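Local coordinates for protein L-rhamnose mutarotase (Formosa agariphila, PDB 6HHN) that catalyses the interconversion of alpha- and beta-L-rhamnose, a step in the breakdown of the green-algal polysaccharide ulvan, at residues E31-L36 with D89-I94; F17-N22 with D93-N98. One frame throughout, in Å; residues are numbered along the deposited sequence. Where two conformers were deposited one is given.

Contact 1: E31-L36 with D89-I94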
loop_
_atom_site.group_PDB
_atom_site.type_symbol
_atom_site.label_atom_id
_atom_site.label_comp_id
_atom_site.label_asym_id
_atom_site.label_seq_id
_atom_site.Cartn_x
_atom_site.Cartn_y
_atom_site.Cartn_z
ATOM N N GLU A 31 -11.181 0.113 -15.731
ATOM C CA GLU A 31 -12.437 0.619 -16.277
ATOM C C GLU A 31 -13.615 0.283 -15.366
ATOM O O GLU A 31 -14.494 1.127 -15.134
ATOM C CB GLU A 31 -12.662 0.048 -17.676
ATOM C CG GLU A 31 -11.601 0.491 -18.666
ATOM C CD GLU A 31 -11.692 -0.232 -19.993
ATOM O OE1 GLU A 31 -12.562 -1.120 -20.129
ATOM O OE2 GLU A 31 -10.888 0.090 -20.896
ATOM N N ARG A 32 -13.656 -0.946 -14.837
ATOM C CA ARG A 32 -14.756 -1.312 -13.947
ATOM C C ARG A 32 -14.720 -0.484 -12.667
ATOM O O ARG A 32 -15.778 -0.123 -12.127
ATOM C CB ARG A 32 -14.716 -2.811 -13.650
ATOM C CG ARG A 32 -15.022 -3.690 -14.851
ATOM C CD ARG A 32 -15.063 -5.184 -14.516
ATOM N NE ARG A 32 -14.894 -6.020 -15.717
ATOM C CZ ARG A 32 -14.879 -7.355 -15.722
ATOM N NH1 ARG A 32 -15.045 -8.032 -14.594
ATOM N NH2 ARG A 32 -14.692 -8.019 -16.861
ATOM N N HIS A 33 -13.518 -0.165 -12.167
ATOM C CA HIS A 33 -13.433 0.639 -10.954
ATOM C C HIS A 33 -13.743 2.104 -11.210
ATOM O O HIS A 33 -14.272 2.782 -10.318
ATOM C CB HIS A 33 -12.074 0.430 -10.268
ATOM C CG HIS A 33 -12.003 -0.881 -9.567
ATOM N ND1 HIS A 33 -12.198 -1.018 -8.205
ATOM C CD2 HIS A 33 -11.883 -2.134 -10.063
ATOM C CE1 HIS A 33 -12.169 -2.302 -7.889
ATOM N NE2 HIS A 33 -11.980 -2.999 -8.997
ATOM N N ASP A 34 -13.450 2.604 -12.412
ATOM C CA ASP A 34 -13.888 3.943 -12.784
ATOM C C ASP A 34 -15.411 4.036 -12.765
ATOM O O ASP A 34 -15.967 5.128 -12.589
ATOM C CB ASP A 34 -13.385 4.302 -14.188
ATOM C CG ASP A 34 -11.884 4.589 -14.242
ATOM O OD1 ASP A 34 -11.230 4.731 -13.183
ATOM O OD2 ASP A 34 -11.360 4.679 -15.371
ATOM N N GLN A 35 -16.093 2.902 -12.957
ATOM C CA GLN A 35 -17.551 2.820 -12.960
ATOM C C GLN A 35 -18.087 2.089 -11.730
ATOM O O GLN A 35 -19.168 1.480 -11.777
ATOM C CB GLN A 35 -18.043 2.122 -14.229
ATOM C CG GLN A 35 -17.561 2.749 -15.521
ATOM C CD GLN A 35 -17.947 4.208 -15.637
ATOM O OE1 GLN A 35 -19.078 4.591 -15.322
ATOM N NE2 GLN A 35 -17.008 5.034 -16.086
ATOM N N LEU A 36 -17.348 2.145 -10.622
ATOM C CA LEU A 36 -17.768 1.480 -9.394
ATOM C C LEU A 36 -19.176 1.910 -9.034
ATOM O O LEU A 36 -19.507 3.095 -9.085
ATOM C CB LEU A 36 -16.827 1.859 -8.252
ATOM C CG LEU A 36 -17.121 1.215 -6.890
ATOM C CD1 LEU A 36 -16.744 -0.249 -6.933
ATOM C CD2 LEU A 36 -16.403 1.915 -5.768
ATOM N N ASP A 89 -19.181 -11.113 -7.693
ATOM C CA ASP A 89 -19.562 -11.907 -8.859
ATOM C C ASP A 89 -19.190 -11.187 -10.155
ATOM O O ASP A 89 -18.733 -11.804 -11.124
ATOM C CB ASP A 89 -21.074 -12.146 -8.854
ATOM C CG ASP A 89 -21.563 -13.070 -7.728
ATOM O OD1 ASP A 89 -20.764 -13.777 -7.090
ATOM O OD2 ASP A 89 -22.799 -13.085 -7.486
ATOM N N PHE A 90 -19.441 -9.875 -10.220
ATOM C CA PHE A 90 -19.155 -9.086 -11.419
ATOM C C PHE A 90 -17.673 -9.073 -11.757
ATOM O O PHE A 90 -17.311 -9.055 -12.942
ATOM C CB PHE A 90 -19.695 -7.681 -11.154
ATOM C CG PHE A 90 -19.439 -6.674 -12.223
ATOM C CD1 PHE A 90 -20.023 -6.769 -13.460
ATOM C CD2 PHE A 90 -18.666 -5.551 -11.944
ATOM C CE1 PHE A 90 -19.811 -5.809 -14.433
ATOM C CE2 PHE A 90 -18.462 -4.581 -12.896
ATOM C CZ PHE A 90 -19.035 -4.703 -14.148
ATOM N N MET A 91 -16.803 -9.107 -10.748
ATOM C CA MET A 91 -15.369 -8.990 -10.925
ATOM C C MET A 91 -14.657 -10.336 -11.052
ATOM O O MET A 91 -13.438 -10.351 -11.269
ATOM C CB MET A 91 -14.777 -8.230 -9.730
ATOM C CG MET A 91 -15.183 -6.762 -9.660
ATOM S SD MET A 91 -14.642 -5.814 -11.072
ATOM C CE MET A 91 -12.883 -6.083 -10.952
ATOM N N ALA A 92 -15.358 -11.455 -10.911
ATOM C CA ALA A 92 -14.696 -12.724 -10.632
ATOM C C ALA A 92 -13.912 -13.273 -11.818
ATOM O O ALA A 92 -13.041 -14.114 -11.612
ATOM C CB ALA A 92 -15.735 -13.753 -10.189
ATOM N N ASP A 93 -14.197 -12.808 -13.031
ATOM C CA ASP A 93 -13.502 -13.307 -14.211
ATOM C C ASP A 93 -12.099 -12.749 -14.349
ATOM O O ASP A 93 -11.276 -13.358 -15.051
ATOM C CB ASP A 93 -14.293 -12.973 -15.484
ATOM C CG ASP A 93 -14.635 -11.465 -15.624
ATOM O OD1 ASP A 93 -14.774 -10.742 -14.609
ATOM O OD2 ASP A 93 -14.795 -11.004 -16.774
ATOM N N ILE A 94 -11.793 -11.613 -13.728
ATOM C CA ILE A 94 -10.488 -10.979 -13.912
ATOM C C ILE A 94 -9.653 -10.946 -12.651
ATOM O O ILE A 94 -8.502 -10.499 -12.709
ATOM C CB ILE A 94 -10.610 -9.577 -14.537
ATOM C CG1 ILE A 94 -11.305 -8.623 -13.579
ATOM C CG2 ILE A 94 -11.354 -9.694 -15.882
ATOM C CD1 ILE A 94 -11.452 -7.221 -14.156
#
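D93 OD1 accepts the shortest polar bond between helix 26-34 and the turn that follows helix 82-91: R32 NH1 donates to it over 2.7 Å, nearly straight at 172°. R32 NH2 makes a second bond, to D93 OD2 at 3.0 Å, and the guanidinium thus grips the carboxylate end-on with one nitrogen for each oxygen. The two planes are only 16° apart, and both oxygens are approached on their syn side, so the paired bonds hold the guanidinium against rotation. R32 crosses the gap because its chain is extended from CG to NE (chi2 -176°); R32 and D93 reach toward each other from opposite directions. Its apolar stem is packed along the way. R32 CD lies 3.5 Å from M91 SD and 3.8 Å from F90 CE2, the F90 ring meeting the stem obliquely, while I94 CD1 sits over one guanidinium face, 3.7 Å from R32 NH1. The carbonyl oxygen of F90 also comes close to NH1, but at an angle too poor for a hydrogen bond.

Deeper in, the bent chain of M91 brings its methyl CE to the edge of the H33 ring, 3.8 Å from NE2. The same ring stacks with Y29, meets W87 edge-to-face, and packs against F112 of the second subunit. Since H33 is the probable proton donor and Y29 and W87 are probable substrate-binding residues, M91 borders the likely catalytic site, and the salt bridge joins helix 26-34, which carries H33, to the turn after helix 82-91 in the dimeric alpha/beta-barrel (Dim_A_B_barrel) fold.

Contact 2: F17-N22 with D93-N98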
loop_
_atom_site.group_PDB
_atom_site.type_symbol
_atom_site.label_atom_id
_atom_site.label_comp_id
_atom_site.label_asym_id
_atom_site.label_seq_id
_atom_site.Cartn_x
_atom_site.Cartn_y
_atom_site.Cartn_z
ATOM N N PHE A 17 -3.856 -4.462 2.346
ATOM C CA PHE A 17 -3.955 -5.858 1.939
ATOM C C PHE A 17 -3.544 -6.010 0.489
ATOM O O PHE A 17 -3.565 -5.056 -0.287
ATOM C CB PHE A 17 -5.351 -6.448 2.194
ATOM C CG PHE A 17 -6.519 -5.616 1.698
ATOM C CD1 PHE A 17 -7.006 -4.561 2.450
ATOM C CD2 PHE A 17 -7.120 -5.886 0.487
ATOM C CE1 PHE A 17 -8.084 -3.801 2.005
ATOM C CE2 PHE A 17 -8.209 -5.132 0.043
ATOM C CZ PHE A 17 -8.680 -4.094 0.809
ATOM N N LYS A 18 -3.174 -7.239 0.133
ATOM C CA LYS A 18 -2.678 -7.589 -1.188
ATOM C C LYS A 18 -3.684 -8.504 -1.867
ATOM O O LYS A 18 -4.161 -9.469 -1.259
ATOM C CB LYS A 18 -1.329 -8.304 -1.016
ATOM C CG LYS A 18 -0.764 -8.955 -2.243
ATOM C CD LYS A 18 0.556 -9.704 -1.951
ATOM C CE LYS A 18 0.875 -10.636 -3.092
ATOM N NZ LYS A 18 2.123 -11.388 -2.891
ATOM N N MET A 19 -3.992 -8.200 -3.125
ATOM C CA MET A 19 -4.859 -9.017 -3.963
ATOM C C MET A 19 -4.128 -9.341 -5.254
ATOM O O MET A 19 -3.039 -8.823 -5.513
ATOM C CB MET A 19 -6.181 -8.304 -4.253
ATOM C CG MET A 19 -7.024 -8.098 -3.002
ATOM S SD MET A 19 -8.515 -7.147 -3.268
ATOM C CE MET A 19 -7.813 -5.520 -3.523
ATOM N N LYS A 20 -4.732 -10.199 -6.073
ATOM C CA LYS A 20 -4.095 -10.707 -7.281
ATOM C C LYS A 20 -5.055 -10.533 -8.449
ATOM O O LYS A 20 -6.198 -10.991 -8.390
ATOM C CB LYS A 20 -3.689 -12.183 -7.148
ATOM C CG LYS A 20 -2.619 -12.535 -6.088
ATOM C CD LYS A 20 -1.265 -11.895 -6.376
ATOM C CE LYS A 20 -0.669 -12.361 -7.694
ATOM N NZ LYS A 20 0.733 -11.853 -7.873
ATOM N N LEU A 21 -4.601 -9.862 -9.490
ATOM C CA LEU A 21 -5.322 -9.733 -10.750
ATOM C C LEU A 21 -4.864 -10.816 -11.716
ATOM O O LEU A 21 -3.708 -11.265 -11.686
ATOM C CB LEU A 21 -5.015 -8.339 -11.320
ATOM C CG LEU A 21 -5.792 -7.760 -12.495
ATOM C CD1 LEU A 21 -7.250 -7.572 -12.139
ATOM C CD2 LEU A 21 -5.175 -6.440 -12.920
ATOM N N ASN A 22 -5.760 -11.245 -12.582
ATOM C CA ASN A 22 -5.368 -12.184 -13.618
ATOM C C ASN A 22 -4.515 -11.468 -14.664
ATOM O O ASN A 22 -4.680 -10.274 -14.915
ATOM C CB ASN A 22 -6.597 -12.798 -14.280
ATOM C CG ASN A 22 -7.375 -13.714 -13.349
ATOM O OD1 ASN A 22 -6.888 -14.129 -12.300
ATOM N ND2 ASN A 22 -8.584 -14.057 -13.753
ATOM N N ASP A 93 -14.197 -12.808 -13.031
ATOM C CA ASP A 93 -13.502 -13.307 -14.211
ATOM C C ASP A 93 -12.099 -12.749 -14.349
ATOM O O ASP A 93 -11.276 -13.358 -15.051
ATOM C CB ASP A 93 -14.293 -12.973 -15.484
ATOM C CG ASP A 93 -14.635 -11.465 -15.624
ATOM O OD1 ASP A 93 -14.774 -10.742 -14.609
ATOM O OD2 ASP A 93 -14.795 -11.004 -16.774
ATOM N N ILE A 94 -11.793 -11.613 -13.728
ATOM C CA ILE A 94 -10.488 -10.979 -13.912
ATOM C C ILE A 94 -9.653 -10.946 -12.651
ATOM O O ILE A 94 -8.502 -10.499 -12.709
ATOM C CB ILE A 94 -10.610 -9.577 -14.537
ATOM C CG1 ILE A 94 -11.305 -8.623 -13.579
ATOM C CG2 ILE A 94 -11.354 -9.694 -15.882
ATOM C CD1 ILE A 94 -11.452 -7.221 -14.156
ATOM N N MET A 95 -10.185 -11.374 -11.510
ATOM C CA MET A 95 -9.474 -11.417 -10.240
ATOM C C MET A 95 -9.228 -12.867 -9.834
ATOM O O MET A 95 -9.966 -13.769 -10.226
ATOM C CB MET A 95 -10.318 -10.768 -9.117
ATOM C CG MET A 95 -10.726 -9.331 -9.337
ATOM S SD MET A 95 -9.372 -8.208 -9.016
ATOM C CE MET A 95 -9.196 -8.361 -7.227
ATOM N N GLN A 96 -8.184 -13.079 -9.037
ATOM C CA GLN A 96 -7.990 -14.339 -8.345
ATOM C C GLN A 96 -8.962 -14.402 -7.177
ATOM O O GLN A 96 -8.908 -13.569 -6.265
ATOM C CB GLN A 96 -6.553 -14.468 -7.870
ATOM C CG GLN A 96 -6.211 -15.840 -7.414
ATOM C CD GLN A 96 -4.745 -15.973 -7.034
ATOM O OE1 GLN A 96 -3.872 -16.103 -7.884
ATOM N NE2 GLN A 96 -4.476 -15.890 -5.758
ATOM N N VAL A 97 -9.893 -15.347 -7.227
ATOM C CA VAL A 97 -10.994 -15.374 -6.290
ATOM C C VAL A 97 -11.174 -16.746 -5.671
ATOM O O VAL A 97 -10.734 -17.762 -6.203
ATOM C CB VAL A 97 -12.330 -14.936 -6.925
ATOM C CG1 VAL A 97 -12.243 -13.548 -7.491
ATOM C CG2 VAL A 97 -12.770 -15.923 -8.004
ATOM N N ASN A 98 -11.863 -16.741 -4.540
ATOM C CA ASN A 98 -12.332 -17.924 -3.855
ATOM C C ASN A 98 -13.578 -18.485 -4.522
ATOM O O ASN A 98 -14.163 -17.859 -5.405
ATOM C CB ASN A 98 -12.668 -17.537 -2.420
ATOM C CG ASN A 98 -11.460 -17.118 -1.653
ATOM O OD1 ASN A 98 -10.488 -17.862 -1.585
ATOM N ND2 ASN A 98 -11.479 -15.904 -1.108
HETATM O O HOH W 1 -7.275 -11.319 -5.359
#
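L21 and M95 form a single beta bridge where the end of strand 13-20 meets the loop that follows helix 82-91, an extension just beyond the end of strand 13-20, an inner strand of the antiparallel sheet of this dimeric alpha/beta-barrel fold. Two backbone bonds flank the bridge: Q96 N donates to K20 O at 3.0 Å, and N22 N to I94 O at 2.8 Å. A water accepts from K20 N and lies 2.9 Å from Q96 O.

Among the side-chain polar contacts, N22 is the one that reaches across, its ND2 giving a weak, bent bond to D93 O (3.1 Å, 124°). With CG anti to its carbonyl carbon (chi1 -68°), the amide lies against the backbone of 93-96. Replacing N22 with an alanine would probably leave D93 O without this donor and open a gap beside the I94 peptide.

Among the apolar contacts, L21 and M95 both pack on Y29 of helix 26-34, a probable substrate-binding residue. In the conformer of M95 described, one of two, L21 CD1 stands 3.8 Å from M95 SD, and M95 CE touches M19 SD more loosely. Elsewhere, K20 and Q96 lie side by side and point the same way, before the ammonium of K20 turns off to T60 and T62. Their side chains come closest at the beta carbons, K20 CB to Q96 CB, 3.7 Å.

From the N terminus, strand 13-20 runs into segment 17-22, and helix 26-34 follows within a few residues, carrying segment 31-36. The chain then passes through helix 38-46 and the strands between 49 and 69 and reaches helix 82-91, whose last residues begin segment 89-94; this overlaps 93-98 at D93 and I94. Contact 1 closes the shorter loop and nests inside contact 2, which spans the longer one. Their centres lie 11 Å apart. The shared turn reaches helix 26-34 on one hand and the segment just beyond strand 13-20 on the other, so this one turn ties helix 82-91, helix 26-34 and strand 13-20 together.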